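Local coordinates for protein D-threo-3-hydroxyaspartate dehydratase (Delftia, PDB 3WQC) that uses pyridoxal 5'-phosphate and a divalent metal ion to deaminate D-threo-3-hydroxyaspartate, giving oxaloacetate and ammonia, at residues 269-274 with 354-359; 291-296 with 363-368. All coordinates share one frame; numbering follows the deposited sequence. Where two conformers were deposited one is given.

Contact 1 of 2, residues 269-274 with 354-359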
# COMPACT_ATOMS: atom_id res chain seq x y z
N SER B 269 8.42 6.40 11.39
CA SER B 269 7.47 7.47 11.25
C SER B 269 7.57 7.97 9.79
O SER B 269 8.60 7.72 9.12
CB SER B 269 7.74 8.68 12.24
OG SER B 269 9.02 9.24 11.99
N VAL B 270 6.54 8.67 9.34
CA VAL B 270 6.56 9.19 7.95
C VAL B 270 6.74 10.71 8.11
O VAL B 270 5.88 11.41 8.67
CB VAL B 270 5.29 8.86 7.19
CG1 VAL B 270 5.22 9.59 5.85
CG2 VAL B 270 5.19 7.33 7.02
N LEU B 271 7.79 11.21 7.53
CA LEU B 271 8.09 12.66 7.48
C LEU B 271 7.18 13.29 6.44
O LEU B 271 7.10 12.76 5.34
CB LEU B 271 9.57 12.80 7.05
CG LEU B 271 10.15 14.26 7.12
CD1 LEU B 271 10.24 14.74 8.57
CD2 LEU B 271 11.51 14.22 6.42
N ALA B 272 6.47 14.40 6.78
CA ALA B 272 5.49 14.99 5.90
C ALA B 272 5.64 16.48 5.97
O ALA B 272 6.09 16.98 7.00
CB ALA B 272 4.06 14.57 6.34
N THR B 273 5.22 17.16 4.94
CA THR B 273 5.17 18.62 4.94
C THR B 273 3.74 19.13 4.91
O THR B 273 2.88 18.58 4.14
CB THR B 273 5.90 19.16 3.65
OG1 THR B 273 7.28 18.78 3.73
CG2 THR B 273 5.91 20.69 3.58
N VAL B 274 3.47 20.27 5.63
CA VAL B 274 2.19 20.90 5.50
C VAL B 274 2.13 21.71 4.16
O VAL B 274 3.03 22.55 3.90
CB VAL B 274 2.00 21.89 6.68
CG1 VAL B 274 0.67 22.66 6.45
CG2 VAL B 274 1.86 21.08 7.99
N ARG B 354 7.36 20.79 8.81
CA ARG B 354 7.60 19.32 8.72
C ARG B 354 7.12 18.64 9.98
O ARG B 354 7.39 19.12 11.13
CB ARG B 354 9.07 19.03 8.53
CG ARG B 354 9.50 19.44 7.16
CD ARG B 354 10.94 19.19 6.89
NE ARG B 354 11.00 19.48 5.44
CZ ARG B 354 11.60 18.75 4.52
NH1 ARG B 354 12.39 17.76 4.87
NH2 ARG B 354 11.48 19.11 3.24
N LEU B 355 6.44 17.51 9.80
CA LEU B 355 5.84 16.74 10.92
C LEU B 355 6.25 15.28 10.71
O LEU B 355 6.76 14.92 9.65
CB LEU B 355 4.33 16.81 10.83
CG LEU B 355 3.72 18.16 11.02
CD1 LEU B 355 2.25 18.13 10.69
CD2 LEU B 355 4.02 18.68 12.45
N ARG B 356 6.07 14.43 11.70
CA ARG B 356 6.33 13.00 11.53
C ARG B 356 5.04 12.27 11.93
O ARG B 356 4.46 12.57 12.95
CB ARG B 356 7.55 12.58 12.40
CG ARG B 356 8.81 13.14 11.72
CD ARG B 356 9.99 13.11 12.66
NE ARG B 356 10.50 11.77 12.96
CZ ARG B 356 11.57 11.57 13.74
NH1 ARG B 356 11.98 10.32 13.96
NH2 ARG B 356 12.19 12.61 14.35
N ILE B 357 4.65 11.28 11.16
CA ILE B 357 3.37 10.61 11.44
C ILE B 357 3.63 9.17 11.85
O ILE B 357 4.36 8.43 11.13
CB ILE B 357 2.44 10.60 10.20
CG1 ILE B 357 2.36 11.99 9.45
CG2 ILE B 357 1.10 9.96 10.49
CD1 ILE B 357 1.80 13.06 10.38
N LEU B 358 3.17 8.77 13.03
CA LEU B 358 3.34 7.36 13.41
C LEU B 358 2.26 6.53 12.71
O LEU B 358 1.08 6.90 12.72
CB LEU B 358 3.18 7.14 14.96
CG LEU B 358 4.16 7.98 15.82
CD1 LEU B 358 3.82 7.72 17.32
CD2 LEU B 358 5.59 7.62 15.42
N PRO B 359 2.65 5.34 12.19
CA PRO B 359 1.73 4.56 11.38
C PRO B 359 0.79 3.65 12.20
O PRO B 359 1.18 3.20 13.32
CB PRO B 359 2.69 3.63 10.61
CG PRO B 359 3.86 3.45 11.55
CD PRO B 359 4.02 4.82 12.21
O HOH W 1 10.99 7.72 13.04

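Contact 2 of 2, residues 291-296 with 363-368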
# COMPACT_ATOMS: atom_id res chain seq x y z
N MET B 291 -1.06 6.96 -0.01
CA MET B 291 0.06 6.32 -0.73
C MET B 291 1.31 6.29 0.17
O MET B 291 2.11 5.37 0.05
CB MET B 291 0.37 7.07 -2.03
CG MET B 291 1.39 6.34 -2.97
SD MET B 291 0.78 4.72 -3.53
CE MET B 291 -0.40 5.27 -4.78
N ALA B 292 1.49 7.25 1.08
CA ALA B 292 2.60 7.20 2.05
C ALA B 292 2.23 6.33 3.24
O ALA B 292 3.06 5.50 3.70
CB ALA B 292 2.93 8.60 2.53
N MET B 293 1.04 6.52 3.83
CA MET B 293 0.74 5.82 5.08
C MET B 293 0.27 4.36 4.84
O MET B 293 0.34 3.55 5.82
CB MET B 293 -0.37 6.52 5.87
CG MET B 293 -0.03 7.97 6.26
SD MET B 293 1.63 8.23 6.97
CE MET B 293 1.55 7.12 8.44
N SER B 294 -0.18 4.08 3.61
CA SER B 294 -0.98 2.92 3.30
C SER B 294 -2.44 3.14 3.74
O SER B 294 -2.73 4.03 4.60
CB SER B 294 -0.51 1.55 3.84
OG SER B 294 -1.00 1.33 5.17
N ARG B 295 -3.32 2.31 3.17
CA ARG B 295 -4.72 2.37 3.59
C ARG B 295 -4.98 1.63 4.95
O ARG B 295 -6.16 1.55 5.34
CB ARG B 295 -5.67 1.75 2.51
CG ARG B 295 -5.97 2.76 1.40
CD ARG B 295 -6.91 3.85 1.90
NE ARG B 295 -7.74 4.29 0.80
CZ ARG B 295 -8.48 5.38 0.81
NH1 ARG B 295 -8.45 6.20 1.89
NH2 ARG B 295 -9.28 5.63 -0.26
N ASP B 296 -3.96 1.09 5.62
CA ASP B 296 -4.23 0.34 6.84
C ASP B 296 -4.91 1.23 7.90
O ASP B 296 -4.42 2.32 8.24
CB ASP B 296 -2.93 -0.25 7.37
CG ASP B 296 -3.18 -1.38 8.37
OD1 ASP B 296 -3.63 -1.07 9.49
OD2 ASP B 296 -2.92 -2.55 7.96
N CYS B 363 4.23 -2.70 8.94
CA CYS B 363 4.52 -3.56 7.77
C CYS B 363 3.85 -2.93 6.54
O CYS B 363 4.35 -3.03 5.43
CB CYS B 363 3.87 -4.96 8.01
SG CYS B 363 4.27 -5.59 9.70
N ALA B 364 2.63 -2.40 6.75
CA ALA B 364 1.85 -1.84 5.60
C ALA B 364 2.44 -0.51 5.15
O ALA B 364 2.66 -0.24 3.96
CB ALA B 364 0.40 -1.67 6.02
N THR B 365 2.80 0.38 6.14
CA THR B 365 3.39 1.70 5.75
C THR B 365 4.74 1.47 5.12
O THR B 365 5.02 2.10 4.06
CB THR B 365 3.53 2.59 7.00
OG1 THR B 365 2.21 2.83 7.54
CG2 THR B 365 4.30 3.89 6.69
N GLY B 366 5.58 0.57 5.65
CA GLY B 366 6.94 0.44 5.09
C GLY B 366 6.88 0.02 3.61
O GLY B 366 7.72 0.45 2.79
N ALA B 367 5.89 -0.81 3.24
CA ALA B 367 5.84 -1.37 1.90
C ALA B 367 5.55 -0.27 0.83
O ALA B 367 5.70 -0.49 -0.38
CB ALA B 367 4.75 -2.44 1.82
N GLN B 368 5.06 0.89 1.29
CA GLN B 368 4.80 2.00 0.35
C GLN B 368 6.06 2.72 -0.11
O GLN B 368 6.00 3.54 -1.04
CB GLN B 368 3.86 3.00 1.03
CG GLN B 368 2.50 2.38 1.42
CD GLN B 368 1.77 1.77 0.20
OE1 GLN B 368 1.86 0.52 -0.07
NE2 GLN B 368 1.06 2.63 -0.55
O HOH W 2 3.72 3.86 -2.37

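Contact 1 of 2, residues 269-274 with 354-359
Ser269 and Arg356 meet side chain to side chain: NE of Arg356 donates to Ser269 OG at 3.1 Å, almost straight at 172°, with the oxygen at the edge of the guanidinium and in its plane. A water accepts from NH1 of Arg356 at 2.9 Å and also hydrogen-bonds to Ser269 OG, so two neighbouring nitrogens of the group are held on one edge. The arginine chain bends at chi3 (71°) to present NE to the serine, and its CG packs on Leu271 CD1 at 3.8 Å. Val270, Ala272, Leu355 and Ile357 make the other, apolar face; at its end Val274 CG2 lies 4.0 Å from Leu355 CD1. Val270 N to Ile357 O and Ile357 N to Val270 O are both 2.8 Å, and Ala272 and Leu355 pair in the same way. Farther out, Arg356 NH2 goes to Leu314 O, which helps fix the rotation of the guanidinium, while Arg354 stretches past Leu271 and Thr273 to bind the carbonyl oxygens of Leu15 and Leu18 through NH1. Along its other edge, strand 269-274 bonds to strand 22-26 through Ser269 and Leu271. This is a twisted antiparallel strand pair in the C-terminal beta domain of an alanine racemase-like, fold type III enzyme.

Contact 2 of 2, residues 291-296 with 363-368
The end of helix 290-293 docks on helix 362-366, which carries the magnesium ligand Cys363, and the join is made where Thr365 reaches Met293. Thr365 OG1 donates to Met293 O at 2.6 Å, tilted 33° from the carbonyl plane. The threonine places OG1 beside its own backbone N (chi1 -62°), leaving CG2 to rest 3.6 Å from Ala292 O. The same Met293 oxygen takes a second bond, from Ser294 OG at 2.7 Å, this one in the carbonyl plane and on a lone pair. Ser294 OG in turn accepts from Asp296 N at 3.0 Å, forming an ST turn just where the chain leaves the helix with positive phi, and it lies 3.4 Å from Ala364 CB. With an alanine in place of Ser294, Asp296 N would probably lose its acceptor, Met293 O one of its two donors, and the turn would be freer to shift. A bond from Gln368 NE2 to Met291 O, 3.0 Å, is tentative, since that side chain was modelled in two conformers. Outward from the turn, Asp296 OD2 bonds ND1 of His361, the other protein ligand of the metal, and forms a salt bridge with Arg295 of the second subunit. The arrangement is a helix end and ST turn that supply a second-shell carboxylate to the histidine-cysteine metal site of this DSD1-family enzyme.

The two contacts lie about 13 Å apart, centre to centre, and interleave along the chain: 269-274, 291-296, 354-359, then 363-368. Strand 354-358 thus leads directly into helix 362-366, and all four segments belong to the putative serine dehydratase domain. They also touch: the Val270 and Ile357 end of the apolar face in contact 1 is covered by Met293 and Thr365 of contact 2, with Val270 CG2 3.6 Å from Thr365 CG2 and Ile357 CG2 3.5 Å from Met293 CE. Contact 1 is sheet framework away from the cofactor and metal sites, whereas contact 2 holds metal ligand Cys363. The metal ligands therefore follow strand 354-358 closely in the chain, and both contacts reach the second subunit.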